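Local structure of D-3-phosphoglycerate dehydrogenase-related protein (Vibrio cholerae, 4S1V) at residues C[21-25]-C[26-30]; C[58-62]-C[63-67]; C[82-86]-C[87-91]; C[268-272]-C[273-277]. The protein probably catalyses the NAD-dependent interconversion of 3-phospho-D-glycerate and 3-phosphooxypyruvate, as a member of the D-isomer-specific 2-hydroxyacid dehydrogenase family. All blocks are in the same frame, centred on the assembly; numbering follows the deposited sequence.

How the contacts relate
Contacts 1, 2 and 3 follow one another along the chain and sit at the five-stranded parallel sheet, whose order runs 27-30, 3-6, 50-53, 73-76, 95-98. Contact 1 leads into the edge strand 27-30, about 23 Å centre to centre from contact 2. Contacts 2 and 3 are neighbours, with centres about 9 Å apart: each is the start of a short helix, 62-66 and 86-91, and they touch where I60 N probably bonds to H83 O (2.7 Å) and L65 packs on C89. Contact 4 comes much later, about 34 Å between centres from contact 1. Contacts 1 to 3 thus belong to the five-stranded domain, and contact 4 to the NAD-binding Rossmann domain, in a loop that meets other subunits.

Contact 1. Residues C[21-25]-C[26-30]; sequences QCLQG and HDVTV
H26 and L23 close a type II beta turn, L23 to H26, that feeds the chain into strand 27-30 at the edge of the five-stranded parallel sheet. At the head of the second segment, H26 N reaches back to L23 O at 3.1 Å; the N-H...O angle of 129° makes this a weak bond. G25 takes the third position of the turn with a phi of 76°, readily adopted by a residue without a side chain. With CG beside its own backbone N (chi1 -75°), the H26 imidazole stays close to the turn: L23 O lies at the ring edge, 3.7 Å from H26 CD2, while G25 O lies over one face, 3.7 Å from H26 CG. The ring is fixed further by a hydrogen bond between H26 ND1 and M2 N. D27 then starts the sheet pairing, its backbone bonding to M2 and I4, and its side chain leaves the turn behind. V28 turns back toward the first segment and also packs on I6 of strand 3-6. Its side chain crosses that of buried L23 at about a right angle, V28 CG2 lying 3.9 Å from L23 CD1 and 4.0 Å from L23 CB.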
loop_
_atom_site.group_PDB
_atom_site.type_symbol
_atom_site.label_atom_id
_atom_site.label_comp_id
_atom_site.label_asym_id
_atom_site.label_seq_id
_atom_site.Cartn_x
_atom_site.Cartn_y
_atom_site.Cartn_z
ATOM N N GLN C 21 -38.987 19.380 14.911
ATOM C CA GLN C 21 -40.062 20.378 15.013
ATOM C C GLN C 21 -41.032 20.098 16.154
ATOM O O GLN C 21 -41.669 21.022 16.663
ATOM C CB GLN C 21 -40.820 20.538 13.689
ATOM C CG GLN C 21 -40.208 21.582 12.758
ATOM C CD GLN C 21 -40.089 22.960 13.401
ATOM O OE1 GLN C 21 -41.065 23.509 13.925
ATOM N NE2 GLN C 21 -38.884 23.526 13.362
ATOM N N CYS C 22 -41.122 18.828 16.550
ATOM C CA CYS C 22 -41.909 18.400 17.708
ATOM C C CYS C 22 -41.449 19.048 19.018
ATOM O O CYS C 22 -42.150 18.971 20.029
ATOM C CB CYS C 22 -41.867 16.873 17.857
ATOM S SG CYS C 22 -42.589 15.948 16.479
ATOM N N LEU C 23 -40.272 19.673 19.000
ATOM C CA LEU C 23 -39.719 20.313 20.200
ATOM C C LEU C 23 -39.838 21.842 20.205
ATOM O O LEU C 23 -39.276 22.513 21.079
ATOM C CB LEU C 23 -38.266 19.893 20.410
ATOM C CG LEU C 23 -37.967 18.426 20.726
ATOM C CD1 LEU C 23 -36.465 18.264 20.907
ATOM C CD2 LEU C 23 -38.722 17.942 21.958
ATOM N N GLN C 24 -40.570 22.383 19.237
ATOM C CA GLN C 24 -40.827 23.820 19.156
ATOM C C GLN C 24 -41.397 24.341 20.481
ATOM O O GLN C 24 -42.204 23.670 21.128
ATOM C CB GLN C 24 -41.789 24.107 18.004
ATOM C CG GLN C 24 -41.824 25.557 17.547
ATOM C CD GLN C 24 -43.124 25.922 16.851
ATOM O OE1 GLN C 24 -44.026 25.091 16.702
ATOM N NE2 GLN C 24 -43.230 27.176 16.425
ATOM N N GLY C 25 -40.954 25.525 20.895
ATOM C CA GLY C 25 -41.388 26.100 22.172
ATOM C C GLY C 25 -40.726 25.470 23.391
ATOM O O GLY C 25 -41.229 25.589 24.511
ATOM N N HIS C 26 -39.608 24.783 23.169
ATOM C CA HIS C 26 -38.757 24.297 24.252
ATOM C C HIS C 26 -37.370 24.820 24.045
ATOM O O HIS C 26 -37.012 25.208 22.930
ATOM C CB HIS C 26 -38.724 22.772 24.292
ATOM C CG HIS C 26 -39.975 22.140 24.851
ATOM N ND1 HIS C 26 -40.229 22.081 26.173
ATOM C CD2 HIS C 26 -41.045 21.507 24.215
ATOM C CE1 HIS C 26 -41.405 21.450 26.375
ATOM N NE2 HIS C 26 -41.901 21.100 25.174
ATOM N N ASP C 27 -36.578 24.830 25.113
ATOM C CA ASP C 27 -35.181 25.248 25.043
ATOM C C ASP C 27 -34.265 24.028 24.867
ATOM O O ASP C 27 -33.994 23.293 25.828
ATOM C CB ASP C 27 -34.808 26.033 26.302
ATOM C CG ASP C 27 -33.504 26.798 26.159
ATOM O OD1 ASP C 27 -32.974 26.906 25.029
ATOM O OD2 ASP C 27 -33.011 27.307 27.192
ATOM N N VAL C 28 -33.789 23.824 23.638
ATOM C CA VAL C 28 -33.032 22.617 23.278
ATOM C C VAL C 28 -31.562 22.903 22.927
ATOM O O VAL C 28 -31.270 23.748 22.079
ATOM C CB VAL C 28 -33.694 21.869 22.092
ATOM C CG1 VAL C 28 -33.055 20.500 21.888
ATOM C CG2 VAL C 28 -35.192 21.719 22.302
ATOM N N THR C 29 -30.648 22.186 23.579
ATOM C CA THR C 29 -29.235 22.166 23.181
ATOM C C THR C 29 -28.839 20.758 22.743
ATOM O O THR C 29 -29.074 19.782 23.467
ATOM C CB THR C 29 -28.297 22.603 24.324
ATOM O OG1 THR C 29 -28.726 23.868 24.841
ATOM C CG2 THR C 29 -26.851 22.717 23.825
ATOM N N VAL C 30 -28.244 20.668 21.556
ATOM C CA VAL C 30 -27.742 19.412 21.015
ATOM C C VAL C 30 -26.218 19.384 21.082
ATOM O O VAL C 30 -25.542 20.202 20.450
ATOM C CB VAL C 30 -28.184 19.202 19.548
ATOM C CG1 VAL C 30 -27.774 17.818 19.071
ATOM C CG2 VAL C 30 -29.691 19.387 19.402
#

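Contact 2. Residues C[58-62]-C[63-67]; sequences TPITE and NLLAH
T61 caps the amino end of helix 62-66, the short helix that follows strand 50-53 in the chain, and its OG1 and O receive the N-H groups of L64 and L65. Chi1 of 59° sets OG1 in the crowded position between its backbone N and carbonyl carbon, and from there T61 OG1 accepts a long, weak but fairly straight bond from L64 N (3.4 Å, 161°). The same OG1 is bonded to E38, whose other carboxylate oxygen holds N63 ND2, so one glutamate of helix 38-45 steadies two residues of this helix start. T61 O takes the nearly straight bond of L65 N (3.1 Å, 171°).

Packing is densest on the inner side. I60 lies across both leucines at about a right angle: I60 CG2 meets L65 CG at 3.9 Å, with both L65 methyls scarcely farther, and I60 CD1 reaches L64 CD1 at 4.1 Å. I60 also rests on C89 of helix 86-91, while L64 packs on I42 of helix 38-45, which leaves these apolar branches between two neighbouring helices.

The side chains of E62 and A66, both exposed to solvent, form the looser outer side. E62 sends its chain out from the helix, CG anti to the backbone N, and its OE2 bonds to the hydroxyl of Y92, with R91 only a long, weak ion-pair partner. The backbone here is not loose: A66 N makes a short bond to E62 O at 2.6 Å, and A66 CB lies 3.2 Å from that same oxygen.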
loop_
_atom_site.group_PDB
_atom_site.type_symbol
_atom_site.label_atom_id
_atom_site.label_comp_id
_atom_site.label_asym_id
_atom_site.label_seq_id
_atom_site.Cartn_x
_atom_site.Cartn_y
_atom_site.Cartn_z
ATOM N N THR C 58 -23.819 7.146 26.003
ATOM C CA THR C 58 -23.402 7.601 27.336
ATOM C C THR C 58 -24.030 6.748 28.441
ATOM O O THR C 58 -25.248 6.619 28.508
ATOM C CB THR C 58 -23.745 9.091 27.552
ATOM O OG1 THR C 58 -22.936 9.897 26.686
ATOM C CG2 THR C 58 -23.481 9.528 29.000
ATOM N N PRO C 59 -23.198 6.155 29.315
ATOM C CA PRO C 59 -23.791 5.478 30.467
ATOM C C PRO C 59 -24.341 6.498 31.476
ATOM O O PRO C 59 -23.745 7.554 31.676
ATOM C CB PRO C 59 -22.610 4.724 31.075
ATOM C CG PRO C 59 -21.409 5.536 30.686
ATOM C CD PRO C 59 -21.722 6.099 29.327
ATOM N N ILE C 60 -25.478 6.185 32.085
ATOM C CA ILE C 60 -26.009 6.992 33.178
ATOM C C ILE C 60 -25.599 6.341 34.497
ATOM O O ILE C 60 -26.105 5.277 34.856
ATOM C CB ILE C 60 -27.550 7.137 33.101
ATOM C CG1 ILE C 60 -27.980 7.748 31.755
ATOM C CG2 ILE C 60 -28.069 7.968 34.267
ATOM C CD1 ILE C 60 -27.359 9.097 31.434
ATOM N N THR C 61 -24.664 6.969 35.198
ATOM C CA THR C 61 -24.145 6.422 36.452
ATOM C C THR C 61 -24.777 7.116 37.658
ATOM O O THR C 61 -25.451 8.131 37.504
ATOM C CB THR C 61 -22.614 6.564 36.544
ATOM O OG1 THR C 61 -22.256 7.945 36.440
ATOM C CG2 THR C 61 -21.906 5.751 35.451
ATOM N N GLU C 62 -24.555 6.567 38.850
ATOM C CA GLU C 62 -25.006 7.216 40.079
ATOM C C GLU C 62 -24.328 8.575 40.252
ATOM O O GLU C 62 -24.958 9.544 40.683
ATOM C CB GLU C 62 -24.772 6.327 41.302
ATOM C CG GLU C 62 -25.398 6.889 42.569
ATOM C CD GLU C 62 -25.643 5.848 43.644
ATOM O OE1 GLU C 62 -24.966 4.799 43.646
ATOM O OE2 GLU C 62 -26.521 6.086 44.496
ATOM N N ASN C 63 -23.048 8.636 39.894
ATOM C CA ASN C 63 -22.293 9.885 39.890
ATOM C C ASN C 63 -23.007 11.000 39.115
ATOM O O ASN C 63 -23.122 12.121 39.606
ATOM C CB ASN C 63 -20.885 9.644 39.338
ATOM C CG ASN C 63 -19.995 10.872 39.433
ATOM O OD1 ASN C 63 -20.023 11.606 40.421
ATOM N ND2 ASN C 63 -19.192 11.094 38.402
ATOM N N LEU C 64 -23.495 10.691 37.913
ATOM C CA LEU C 64 -24.268 11.662 37.140
ATOM C C LEU C 64 -25.560 12.044 37.865
ATOM O O LEU C 64 -25.845 13.223 38.052
ATOM C CB LEU C 64 -24.589 11.133 35.731
ATOM C CG LEU C 64 -23.522 11.095 34.627
ATOM C CD1 LEU C 64 -24.187 10.886 33.271
ATOM C CD2 LEU C 64 -22.682 12.366 34.613
ATOM N N LEU C 65 -26.324 11.039 38.280
ATOM C CA LEU C 65 -27.608 11.247 38.947
ATOM C C LEU C 65 -27.467 11.994 40.274
ATOM O O LEU C 65 -28.323 12.806 40.630
ATOM C CB LEU C 65 -28.308 9.901 39.166
ATOM C CG LEU C 65 -28.721 9.116 37.914
ATOM C CD1 LEU C 65 -28.784 7.625 38.211
ATOM C CD2 LEU C 65 -30.054 9.609 37.367
ATOM N N ALA C 66 -26.380 11.725 40.997
ATOM C CA ALA C 66 -26.122 12.378 42.281
ATOM C C ALA C 66 -25.868 13.875 42.127
ATOM O O ALA C 66 -26.153 14.647 43.043
ATOM C CB ALA C 66 -24.958 11.710 43.005
ATOM N N HIS C 67 -25.360 14.284 40.965
ATOM C CA HIS C 67 -24.923 15.666 40.766
ATOM C C HIS C 67 -25.705 16.456 39.759
ATOM O O HIS C 67 -25.241 17.499 39.275
ATOM C CB HIS C 67 -23.440 15.687 40.445
ATOM C CG HIS C 67 -22.591 15.132 41.548
ATOM N ND1 HIS C 67 -22.352 15.815 42.683
ATOM C CD2 HIS C 67 -21.949 13.903 41.683
ATOM C CE1 HIS C 67 -21.587 15.071 43.497
ATOM N NE2 HIS C 67 -21.338 13.900 42.883
#

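Contact 3. Residues C[82-86]-C[87-91]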
loop_
_atom_site.group_PDB
_atom_site.type_symbol
_atom_site.label_atom_id
_atom_site.label_comp_id
_atom_site.label_asym_id
_atom_site.label_seq_id
_atom_site.Cartn_x
_atom_site.Cartn_y
_atom_site.Cartn_z
ATOM N N ASN C 82 -28.063 -1.903 28.946
ATOM C CA ASN C 82 -26.915 -1.894 29.844
ATOM C C ASN C 82 -26.352 -0.548 30.318
ATOM O O ASN C 82 -25.680 -0.485 31.336
ATOM C CB ASN C 82 -25.801 -2.761 29.231
ATOM C CG ASN C 82 -26.243 -4.197 28.997
ATOM O OD1 ASN C 82 -26.622 -4.904 29.934
ATOM N ND2 ASN C 82 -26.203 -4.632 27.746
ATOM N N HIS C 83 -26.638 0.521 29.584
ATOM C CA HIS C 83 -26.049 1.833 29.856
ATOM C C HIS C 83 -26.813 2.628 30.891
ATOM O O HIS C 83 -26.363 3.711 31.295
ATOM C CB HIS C 83 -25.983 2.633 28.560
ATOM C CG HIS C 83 -27.338 3.068 28.072
ATOM N ND1 HIS C 83 -28.248 2.194 27.603
ATOM C CD2 HIS C 83 -27.943 4.323 28.052
ATOM C CE1 HIS C 83 -29.373 2.859 27.275
ATOM N NE2 HIS C 83 -29.182 4.163 27.551
ATOM N N ILE C 84 -27.968 2.112 31.322
ATOM C CA ILE C 84 -28.865 2.842 32.225
ATOM C C ILE C 84 -29.556 1.921 33.252
ATOM O O ILE C 84 -29.931 0.792 32.935
ATOM C CB ILE C 84 -29.891 3.700 31.431
ATOM C CG1 ILE C 84 -30.591 4.720 32.346
ATOM C CG2 ILE C 84 -30.887 2.826 30.675
ATOM C CD1 ILE C 84 -31.476 5.721 31.620
ATOM N N ASP C 85 -29.707 2.414 34.478
ATOM C CA ASP C 85 -30.270 1.635 35.583
ATOM C C ASP C 85 -31.548 2.308 36.076
ATOM O O ASP C 85 -31.504 3.223 36.911
ATOM C CB ASP C 85 -29.240 1.522 36.715
ATOM C CG ASP C 85 -29.691 0.606 37.853
ATOM O OD1 ASP C 85 -30.910 0.468 38.112
ATOM O OD2 ASP C 85 -28.797 0.030 38.511
ATOM N N VAL C 86 -32.683 1.844 35.561
ATOM C CA VAL C 86 -33.966 2.543 35.749
ATOM C C VAL C 86 -34.400 2.629 37.223
ATOM O O VAL C 86 -34.817 3.701 37.667
ATOM C CB VAL C 86 -35.075 1.976 34.832
ATOM C CG1 VAL C 86 -36.413 2.661 35.081
ATOM C CG2 VAL C 86 -34.669 2.134 33.376
ATOM N N PRO C 87 -34.296 1.515 37.985
ATOM C CA PRO C 87 -34.548 1.655 39.420
ATOM C C PRO C 87 -33.710 2.771 40.065
ATOM O O PRO C 87 -34.252 3.573 40.829
ATOM C CB PRO C 87 -34.172 0.279 39.970
ATOM C CG PRO C 87 -34.531 -0.649 38.854
ATOM C CD PRO C 87 -34.156 0.097 37.598
ATOM N N LEU C 88 -32.420 2.844 39.724
ATOM C CA LEU C 88 -31.515 3.846 40.304
ATOM C C LEU C 88 -31.901 5.272 39.906
ATOM O O LEU C 88 -31.854 6.180 40.735
ATOM C CB LEU C 88 -30.046 3.558 39.935
ATOM C CG LEU C 88 -28.918 4.339 40.632
ATOM C CD1 LEU C 88 -28.625 3.814 42.036
ATOM C CD2 LEU C 88 -27.649 4.295 39.799
ATOM N N CYS C 89 -32.270 5.466 38.640
ATOM C CA CYS C 89 -32.720 6.773 38.157
ATOM C C CYS C 89 -33.910 7.312 38.964
ATOM O O CYS C 89 -33.924 8.475 39.359
ATOM C CB CYS C 89 -33.097 6.695 36.674
ATOM S SG CYS C 89 -31.705 6.655 35.523
ATOM N N GLU C 90 -34.893 6.451 39.204
ATOM C CA GLU C 90 -36.129 6.836 39.892
ATOM C C GLU C 90 -35.869 7.120 41.363
ATOM O O GLU C 90 -36.452 8.040 41.936
ATOM C CB GLU C 90 -37.191 5.750 39.713
ATOM C CG GLU C 90 -37.546 5.517 38.251
ATOM C CD GLU C 90 -38.495 4.355 38.029
ATOM O OE1 GLU C 90 -38.215 3.230 38.517
ATOM O OE2 GLU C 90 -39.515 4.569 37.340
ATOM N N ARG C 91 -34.956 6.346 41.952
ATOM C CA ARG C 91 -34.486 6.580 43.315
ATOM C C ARG C 91 -33.923 8.002 43.487
ATOM O O ARG C 91 -33.968 8.557 44.583
ATOM C CB ARG C 91 -33.460 5.509 43.700
ATOM C CG ARG C 91 -33.040 5.489 45.164
ATOM C CD ARG C 91 -31.821 6.368 45.393
ATOM N NE ARG C 91 -31.296 6.224 46.744
ATOM C CZ ARG C 91 -30.343 5.364 47.094
ATOM N NH1 ARG C 91 -29.791 4.554 46.194
ATOM N NH2 ARG C 91 -29.943 5.318 48.356
#
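C89 N bonds to D85 O at 2.9 Å and E90 N to V86 O at 3.2 Å, two fairly straight i to i+4 bonds that open helix 86-91, which follows strand 73-76 in the chain. D85 is the N-cap. Its CG stands anti to the backbone N (chi1 -174°), which swings the carboxylate forward over the first turn, and D85 OD1 accepts from L88 N at 3.2 Å. The donor arrives from well above the carboxylate plane, 59° out of it, although the N-H...O angle is a good 162°. Alongside, D85 OD1 lies 3.3 Å from P87 CD, and the aspartate crosses the proline ring at about a right angle. P87 has no N-H to offer, which costs nothing in the first turn, and its ring is pressed against V86.

On the inner face, the extended I84 lays its CG1 3.9 Å from C89 SG; both residues also touch I74 and V96 of the sheet, while L88 packs on L65 of helix 62-66. E90, its CG beside its own backbone N and the chain extended beyond it, runs obliquely past V86, with E90 CG 3.3 Å from V86 O and E90 OE1 3.9 Å from V86 CG1.

The chemistry is that of a charged cap: D85 puts a carboxylate oxygen where the first turn presents the N-H of L88, so the positive end of the helix dipole probably stabilises the ionised form of D85, and the carboxylate probably helps to set where the helix begins.

Contact 4. Residues C[268-272]-C[273-277]; sequences EPALP and NNEPL
L271 O is the hub of the backbone hydrogen bonding, gripped by two N-H groups at once. E275 N gives the stronger bond (2.8 Å, N-H...O 151°), lying nearly in line with the carbonyl; N274 N adds a weak one at 3.2 Å with an angle of 132°. N274 CB also comes within 3.2 Å of L271 O. A further polar bond lies in the second segment. E275 bends back at chi2, and its OE2 accepts from L277 N at 2.9 Å through the lone pair facing away from OE1, steadying the start of the 3-10 segment.

Apolar contact is slight. A270 CB meets E275 CB at 3.9 Å, and both side chains also touch Y265.

Two other subunits reach the loop: N273 OD1 bonds to S34 N of the third subunit and N274 O to R44 there, while L271 and P272 pack on G131 and H129 of the second. Before the turn, E268 bonds to H288, resembling the Glu-His pair of this dehydrogenase family.

P272 in a polyproline-like conformation, followed by N273 with a positive phi of 65°, gives L271 to N274 the shape of a type II beta turn, here in the loop between strands 259-262 and 283-285 of the NAD-binding Rossmann fold.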
loop_
_atom_site.group_PDB
_atom_site.type_symbol
_atom_site.label_atom_id
_atom_site.label_comp_id
_atom_site.label_asym_id
_atom_site.label_seq_id
_atom_site.Cartn_x
_atom_site.Cartn_y
_atom_site.Cartn_z
ATOM N N GLU C 268 -16.587 2.543 22.948
ATOM C CA GLU C 268 -16.974 3.413 21.853
ATOM C C GLU C 268 -17.090 4.841 22.376
ATOM O O GLU C 268 -17.613 5.046 23.462
ATOM C CB GLU C 268 -18.294 2.944 21.237
ATOM C CG GLU C 268 -18.161 1.618 20.502
ATOM C CD GLU C 268 -19.488 1.011 20.071
ATOM O OE1 GLU C 268 -20.484 1.754 19.888
ATOM O OE2 GLU C 268 -19.513 -0.226 19.894
ATOM N N PRO C 269 -16.558 5.830 21.631
ATOM C CA PRO C 269 -15.763 5.768 20.397
ATOM C C PRO C 269 -14.547 4.849 20.499
ATOM O O PRO C 269 -13.859 4.854 21.514
ATOM C CB PRO C 269 -15.274 7.205 20.235
ATOM C CG PRO C 269 -16.329 8.032 20.875
ATOM C CD PRO C 269 -16.801 7.225 22.050
ATOM N N ALA C 270 -14.299 4.065 19.454
ATOM C CA ALA C 270 -13.083 3.258 19.362
ATOM C C ALA C 270 -12.067 4.021 18.519
ATOM O O ALA C 270 -12.381 4.474 17.424
ATOM C CB ALA C 270 -13.383 1.905 18.748
ATOM N N LEU C 271 -10.854 4.163 19.040
ATOM C CA LEU C 271 -9.841 5.018 18.423
ATOM C C LEU C 271 -8.610 4.242 17.975
ATOM O O LEU C 271 -8.250 3.236 18.592
ATOM C CB LEU C 271 -9.425 6.129 19.396
ATOM C CG LEU C 271 -10.444 7.221 19.728
ATOM C CD1 LEU C 271 -9.799 8.276 20.617
ATOM C CD2 LEU C 271 -11.018 7.857 18.467
ATOM N N PRO C 272 -7.951 4.710 16.898
ATOM C CA PRO C 272 -6.698 4.101 16.451
ATOM C C PRO C 272 -5.644 4.164 17.538
ATOM O O PRO C 272 -5.666 5.076 18.367
ATOM C CB PRO C 272 -6.274 4.982 15.270
ATOM C CG PRO C 272 -7.519 5.647 14.813
ATOM C CD PRO C 272 -8.350 5.841 16.040
ATOM N N ASN C 273 -4.731 3.193 17.535
ATOM C CA ASN C 273 -3.680 3.086 18.561
ATOM C C ASN C 273 -4.176 2.807 19.971
ATOM O O ASN C 273 -3.420 2.869 20.949
ATOM C CB ASN C 273 -2.658 4.225 18.438
ATOM C CG ASN C 273 -1.801 4.094 17.194
ATOM O OD1 ASN C 273 -1.246 3.025 16.913
ATOM N ND2 ASN C 273 -1.693 5.177 16.434
ATOM N N ASN C 274 -5.461 2.480 20.042
ATOM C CA ASN C 274 -6.157 2.160 21.270
ATOM C C ASN C 274 -6.937 0.862 21.048
ATOM O O ASN C 274 -6.594 -0.175 21.621
ATOM C CB ASN C 274 -7.080 3.349 21.534
ATOM C CG ASN C 274 -7.693 3.325 22.911
ATOM O OD1 ASN C 274 -8.149 2.286 23.391
ATOM N ND2 ASN C 274 -7.711 4.484 23.561
ATOM N N GLU C 275 -7.957 0.927 20.189
ATOM C CA GLU C 275 -8.650 -0.257 19.685
ATOM C C GLU C 275 -7.729 -1.031 18.726
ATOM O O GLU C 275 -7.459 -0.569 17.622
ATOM C CB GLU C 275 -9.954 0.150 18.974
ATOM C CG GLU C 275 -10.716 -0.981 18.288
ATOM C CD GLU C 275 -10.921 -2.183 19.193
ATOM O OE1 GLU C 275 -11.724 -2.086 20.145
ATOM O OE2 GLU C 275 -10.267 -3.218 18.962
ATOM N N PRO C 276 -7.253 -2.219 19.139
ATOM C CA PRO C 276 -6.312 -2.943 18.269
ATOM C C PRO C 276 -6.911 -3.402 16.929
ATOM O O PRO C 276 -6.182 -3.525 15.945
ATOM C CB PRO C 276 -5.889 -4.146 19.122
ATOM C CG PRO C 276 -6.973 -4.314 20.140
ATOM C CD PRO C 276 -7.523 -2.941 20.397
ATOM N N LEU C 277 -8.224 -3.629 16.887
ATOM C CA LEU C 277 -8.885 -4.053 15.651
ATOM C C LEU C 277 -8.737 -3.070 14.492
ATOM O O LEU C 277 -8.783 -3.480 13.336
ATOM C CB LEU C 277 -10.369 -4.367 15.881
ATOM C CG LEU C 277 -10.764 -5.646 16.614
ATOM C CD1 LEU C 277 -12.280 -5.678 16.801
ATOM C CD2 LEU C 277 -10.295 -6.880 15.859
#